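Structural protein ORF273 (PDB 4ART) is a virion structural protein of an archaeal virus, stable to heat and acid, whose molecular role is not established. Local coordinates at residues R167-L179 against D193-L205. Numbering follows the deposited sequence.
Sequences RALRIPQIVEQKL and DIERIVAEEQPIL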
# COMPACT_ATOMS: atom_id res chain seq x y z
N ARG A 167 -6.82 -21.39 1.44
CA ARG A 167 -6.16 -22.68 1.47
C ARG A 167 -4.71 -22.58 1.03
O ARG A 167 -3.86 -23.16 1.69
CB ARG A 167 -6.90 -23.71 0.60
CG ARG A 167 -8.10 -24.32 1.28
CD ARG A 167 -8.61 -25.56 0.55
NE ARG A 167 -9.18 -25.24 -0.76
CZ ARG A 167 -10.44 -24.87 -0.97
NH1 ARG A 167 -11.28 -24.75 0.06
NH2 ARG A 167 -10.87 -24.62 -2.20
N ALA A 168 -4.42 -21.86 -0.06
CA ALA A 168 -3.05 -21.66 -0.58
C ALA A 168 -2.19 -20.88 0.41
O ALA A 168 -0.98 -21.04 0.42
CB ALA A 168 -3.09 -20.96 -1.93
N LEU A 169 -2.82 -20.01 1.21
CA LEU A 169 -2.16 -19.20 2.22
C LEU A 169 -2.01 -19.97 3.52
O LEU A 169 -1.43 -19.45 4.48
CB LEU A 169 -2.95 -17.88 2.46
CG LEU A 169 -2.75 -16.79 1.40
CD1 LEU A 169 -3.81 -15.69 1.54
CD2 LEU A 169 -1.31 -16.23 1.47
N ARG A 170 -2.55 -21.21 3.57
CA ARG A 170 -2.55 -22.15 4.70
C ARG A 170 -3.36 -21.61 5.87
O ARG A 170 -3.22 -22.10 7.01
CB ARG A 170 -1.13 -22.59 5.13
CG ARG A 170 -0.31 -23.33 4.06
CD ARG A 170 1.04 -23.78 4.59
NE ARG A 170 0.92 -24.79 5.66
CZ ARG A 170 1.11 -24.54 6.96
NH1 ARG A 170 1.43 -23.32 7.38
NH2 ARG A 170 0.97 -25.52 7.85
N ILE A 171 -4.23 -20.64 5.59
CA ILE A 171 -5.10 -20.04 6.60
C ILE A 171 -5.91 -21.09 7.38
O ILE A 171 -5.89 -21.00 8.61
CB ILE A 171 -5.91 -18.83 6.07
CG1 ILE A 171 -4.99 -17.61 5.87
CG2 ILE A 171 -7.06 -18.48 7.00
CD1 ILE A 171 -5.54 -16.48 5.01
N PRO A 172 -6.58 -22.11 6.76
CA PRO A 172 -7.36 -23.07 7.57
C PRO A 172 -6.56 -23.83 8.61
O PRO A 172 -7.04 -23.98 9.74
CB PRO A 172 -7.95 -24.01 6.51
CG PRO A 172 -8.01 -23.17 5.28
CD PRO A 172 -6.74 -22.40 5.33
N GLN A 173 -5.34 -24.30 8.25
CA GLN A 173 -4.41 -25.03 9.13
C GLN A 173 -3.95 -24.15 10.29
O GLN A 173 -3.88 -24.64 11.42
CB GLN A 173 -3.17 -25.53 8.37
CG GLN A 173 -3.48 -26.46 7.23
CD GLN A 173 -3.52 -25.78 5.89
OE1 GLN A 173 -4.26 -24.80 5.67
NE2 GLN A 173 -2.85 -26.38 4.91
N ILE A 174 -3.60 -22.88 10.02
CA ILE A 174 -3.14 -21.92 11.05
C ILE A 174 -4.26 -21.55 12.03
O ILE A 174 -4.01 -21.48 13.24
CB ILE A 174 -2.38 -20.69 10.45
CG1 ILE A 174 -1.18 -21.15 9.57
CG2 ILE A 174 -1.93 -19.71 11.54
CD1 ILE A 174 -0.55 -20.07 8.58
N VAL A 175 -5.52 -21.36 11.51
CA VAL A 175 -6.73 -21.06 12.29
C VAL A 175 -7.04 -22.27 13.16
O VAL A 175 -7.33 -22.09 14.32
CB VAL A 175 -7.94 -20.63 11.38
CG1 VAL A 175 -9.25 -20.64 12.14
CG2 VAL A 175 -7.71 -19.26 10.77
N GLU A 176 -6.92 -23.50 12.61
CA GLU A 176 -7.18 -24.74 13.36
C GLU A 176 -6.18 -24.94 14.49
O GLU A 176 -6.59 -25.20 15.62
CB GLU A 176 -7.21 -25.96 12.43
CG GLU A 176 -8.03 -27.11 12.99
CD GLU A 176 -8.41 -28.19 11.99
OE1 GLU A 176 -8.64 -27.85 10.80
OE2 GLU A 176 -8.56 -29.36 12.41
N GLN A 177 -4.88 -24.74 14.21
CA GLN A 177 -3.82 -24.87 15.19
C GLN A 177 -3.98 -23.85 16.34
O GLN A 177 -3.81 -24.20 17.50
CB GLN A 177 -2.45 -24.69 14.51
CG GLN A 177 -1.25 -25.11 15.36
CD GLN A 177 -1.16 -26.62 15.55
OE1 GLN A 177 -1.69 -27.42 14.76
NE2 GLN A 177 -0.49 -27.04 16.61
N LYS A 178 -4.35 -22.61 16.01
CA LYS A 178 -4.50 -21.53 16.99
C LYS A 178 -5.87 -21.45 17.70
O LYS A 178 -5.91 -21.16 18.89
CB LYS A 178 -4.11 -20.18 16.37
CG LYS A 178 -3.63 -19.13 17.39
CD LYS A 178 -2.14 -19.24 17.71
CE LYS A 178 -1.66 -18.07 18.54
NZ LYS A 178 -0.19 -17.87 18.39
N LEU A 179 -6.98 -21.68 16.98
CA LEU A 179 -8.32 -21.52 17.55
C LEU A 179 -9.12 -22.78 17.77
O LEU A 179 -10.07 -22.76 18.53
CB LEU A 179 -9.17 -20.57 16.67
CG LEU A 179 -8.58 -19.23 16.27
CD1 LEU A 179 -9.50 -18.52 15.27
CD2 LEU A 179 -8.36 -18.34 17.47
N ASP A 193 -2.51 -12.27 16.01
CA ASP A 193 -1.59 -13.41 16.20
C ASP A 193 -1.63 -14.31 14.99
O ASP A 193 -0.56 -14.71 14.51
CB ASP A 193 -1.92 -14.23 17.47
CG ASP A 193 -1.65 -13.52 18.78
OD1 ASP A 193 -0.74 -12.66 18.80
OD2 ASP A 193 -2.33 -13.84 19.78
N ILE A 194 -2.84 -14.60 14.46
CA ILE A 194 -2.99 -15.42 13.26
C ILE A 194 -2.41 -14.70 12.04
O ILE A 194 -1.62 -15.28 11.31
CB ILE A 194 -4.45 -15.91 13.03
CG1 ILE A 194 -4.92 -16.79 14.20
CG2 ILE A 194 -4.61 -16.68 11.67
CD1 ILE A 194 -6.41 -16.86 14.29
N GLU A 195 -2.78 -13.43 11.87
CA GLU A 195 -2.31 -12.59 10.77
C GLU A 195 -0.76 -12.57 10.67
O GLU A 195 -0.20 -12.72 9.58
CB GLU A 195 -2.91 -11.17 10.92
CG GLU A 195 -2.44 -10.28 9.80
CD GLU A 195 -3.44 -9.32 9.21
OE1 GLU A 195 -3.95 -8.45 9.94
OE2 GLU A 195 -3.43 -9.24 7.96
N ARG A 196 -0.08 -12.40 11.82
CA ARG A 196 1.38 -12.37 11.92
C ARG A 196 2.02 -13.67 11.38
O ARG A 196 3.00 -13.61 10.63
CB ARG A 196 1.79 -12.10 13.38
CG ARG A 196 3.30 -11.98 13.61
CD ARG A 196 3.67 -12.15 15.07
NE ARG A 196 3.88 -13.57 15.40
CZ ARG A 196 3.03 -14.34 16.07
NH1 ARG A 196 1.90 -13.84 16.54
NH2 ARG A 196 3.32 -15.62 16.28
N ILE A 197 1.50 -14.85 11.79
CA ILE A 197 1.98 -16.17 11.33
C ILE A 197 1.82 -16.32 9.80
O ILE A 197 2.77 -16.76 9.14
CB ILE A 197 1.26 -17.33 12.07
CG1 ILE A 197 1.51 -17.25 13.61
CG2 ILE A 197 1.71 -18.72 11.50
CD1 ILE A 197 0.69 -18.29 14.49
N VAL A 198 0.63 -16.00 9.27
CA VAL A 198 0.28 -16.13 7.85
C VAL A 198 1.17 -15.26 6.98
O VAL A 198 1.74 -15.76 5.99
CB VAL A 198 -1.26 -15.88 7.56
CG1 VAL A 198 -1.61 -15.92 6.08
CG2 VAL A 198 -2.16 -16.78 8.40
N ALA A 199 1.35 -13.97 7.37
CA ALA A 199 2.04 -12.99 6.54
C ALA A 199 3.53 -12.82 6.75
O ALA A 199 4.22 -12.42 5.82
CB ALA A 199 1.36 -11.65 6.69
N GLU A 200 4.00 -13.01 7.98
CA GLU A 200 5.38 -12.71 8.39
C GLU A 200 6.21 -13.86 8.92
O GLU A 200 7.41 -13.67 9.18
CB GLU A 200 5.35 -11.64 9.49
CG GLU A 200 4.63 -10.36 9.14
CD GLU A 200 4.52 -9.45 10.33
OE1 GLU A 200 5.51 -8.75 10.63
OE2 GLU A 200 3.45 -9.40 10.96
N GLU A 201 5.62 -15.04 9.14
CA GLU A 201 6.37 -16.16 9.71
C GLU A 201 6.57 -17.37 8.83
O GLU A 201 7.70 -17.80 8.64
CB GLU A 201 5.90 -16.52 11.14
CG GLU A 201 5.99 -15.35 12.12
CD GLU A 201 5.56 -15.60 13.55
OE1 GLU A 201 4.71 -16.49 13.78
OE2 GLU A 201 6.05 -14.87 14.44
N GLN A 202 5.48 -17.91 8.30
CA GLN A 202 5.57 -19.13 7.49
C GLN A 202 6.24 -18.90 6.13
O GLN A 202 5.87 -17.95 5.43
CB GLN A 202 4.18 -19.76 7.28
CG GLN A 202 3.26 -18.91 6.39
CD GLN A 202 1.97 -19.53 5.95
OE1 GLN A 202 1.78 -20.74 5.97
NE2 GLN A 202 1.09 -18.69 5.44
N PRO A 203 7.18 -19.78 5.68
CA PRO A 203 7.64 -19.65 4.29
C PRO A 203 6.50 -20.17 3.40
O PRO A 203 6.09 -21.33 3.49
CB PRO A 203 8.90 -20.51 4.21
CG PRO A 203 8.80 -21.48 5.36
CD PRO A 203 7.72 -21.00 6.33
N ILE A 204 5.95 -19.29 2.61
CA ILE A 204 4.83 -19.64 1.77
C ILE A 204 5.20 -19.79 0.28
O ILE A 204 4.63 -20.65 -0.37
CB ILE A 204 3.58 -18.73 2.06
CG1 ILE A 204 2.27 -19.32 1.52
CG2 ILE A 204 3.78 -17.26 1.60
CD1 ILE A 204 1.67 -20.45 2.36
N LEU A 205 6.14 -18.97 -0.25
CA LEU A 205 6.47 -19.01 -1.69
C LEU A 205 7.96 -18.98 -1.91
O LEU A 205 8.60 -18.01 -1.52
CB LEU A 205 5.80 -17.81 -2.43
CG LEU A 205 4.28 -17.89 -2.62
CD1 LEU A 205 3.69 -16.53 -2.93
CD2 LEU A 205 3.88 -18.95 -3.67
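Ile194 enters the hole formed by Ile174, Val175, Lys178 and Leu179, a knob-into-hole fit between two helices, 171-179 and 193-201, that run roughly antiparallel at 142° and form a helix pair at the periphery of the chain, with strand 185-186 in the connection. The two branches of Ile194 part within this hole. With CG1 anti to the carbonyl carbon (chi1 -61°), CD1 reaches Leu179 CD1 at 3.6 Å, while CG2 packs against the CG2 methyls of Ile174 and Val175. One turn on, Ile197 and Val198 share Ile174: its CG2 lies against Ile197 CG2, and its CD1 is 3.7 Å from Val198 CG2. Val198 also crosses Ile171 at about a right angle, CG1 meeting Ile171 CG1 at 3.8 Å. Ile171 is also covered by Leu117 and Tyr120 of helix 113-123, and Leu169 by Tyr210 and Phe243.

Toward the outside, the Lys178 chain bends at chi2 and lays its CE across Asp193 CB. Beyond it, Arg196 forms a salt bridge to Glu201 through NE and OE2.

The polar part of the contact gathers where helix 162-168 ends in a Schellman motif, with Arg170 at positive phi and also N-cap of the next helix. Nearby, Ile204 CD1 abuts Ala168 O (3.3 Å). Gln202, buried, extends its amide into this turn. Its NE2 donates to Leu169 O (2.8 Å) and to Val198 O in the last turns of the helix that precedes it, a grip from two carbonyls that fixes the amide's rotation. That leaves OE1 facing Arg170, whose side chain slides past in the opposite direction, the guanidinium and amide planes 61° apart. Arg170 NH1 donates to Gln202 OE1 at 3.0 Å, the oxygen lying at the guanidinium edge and in its plane.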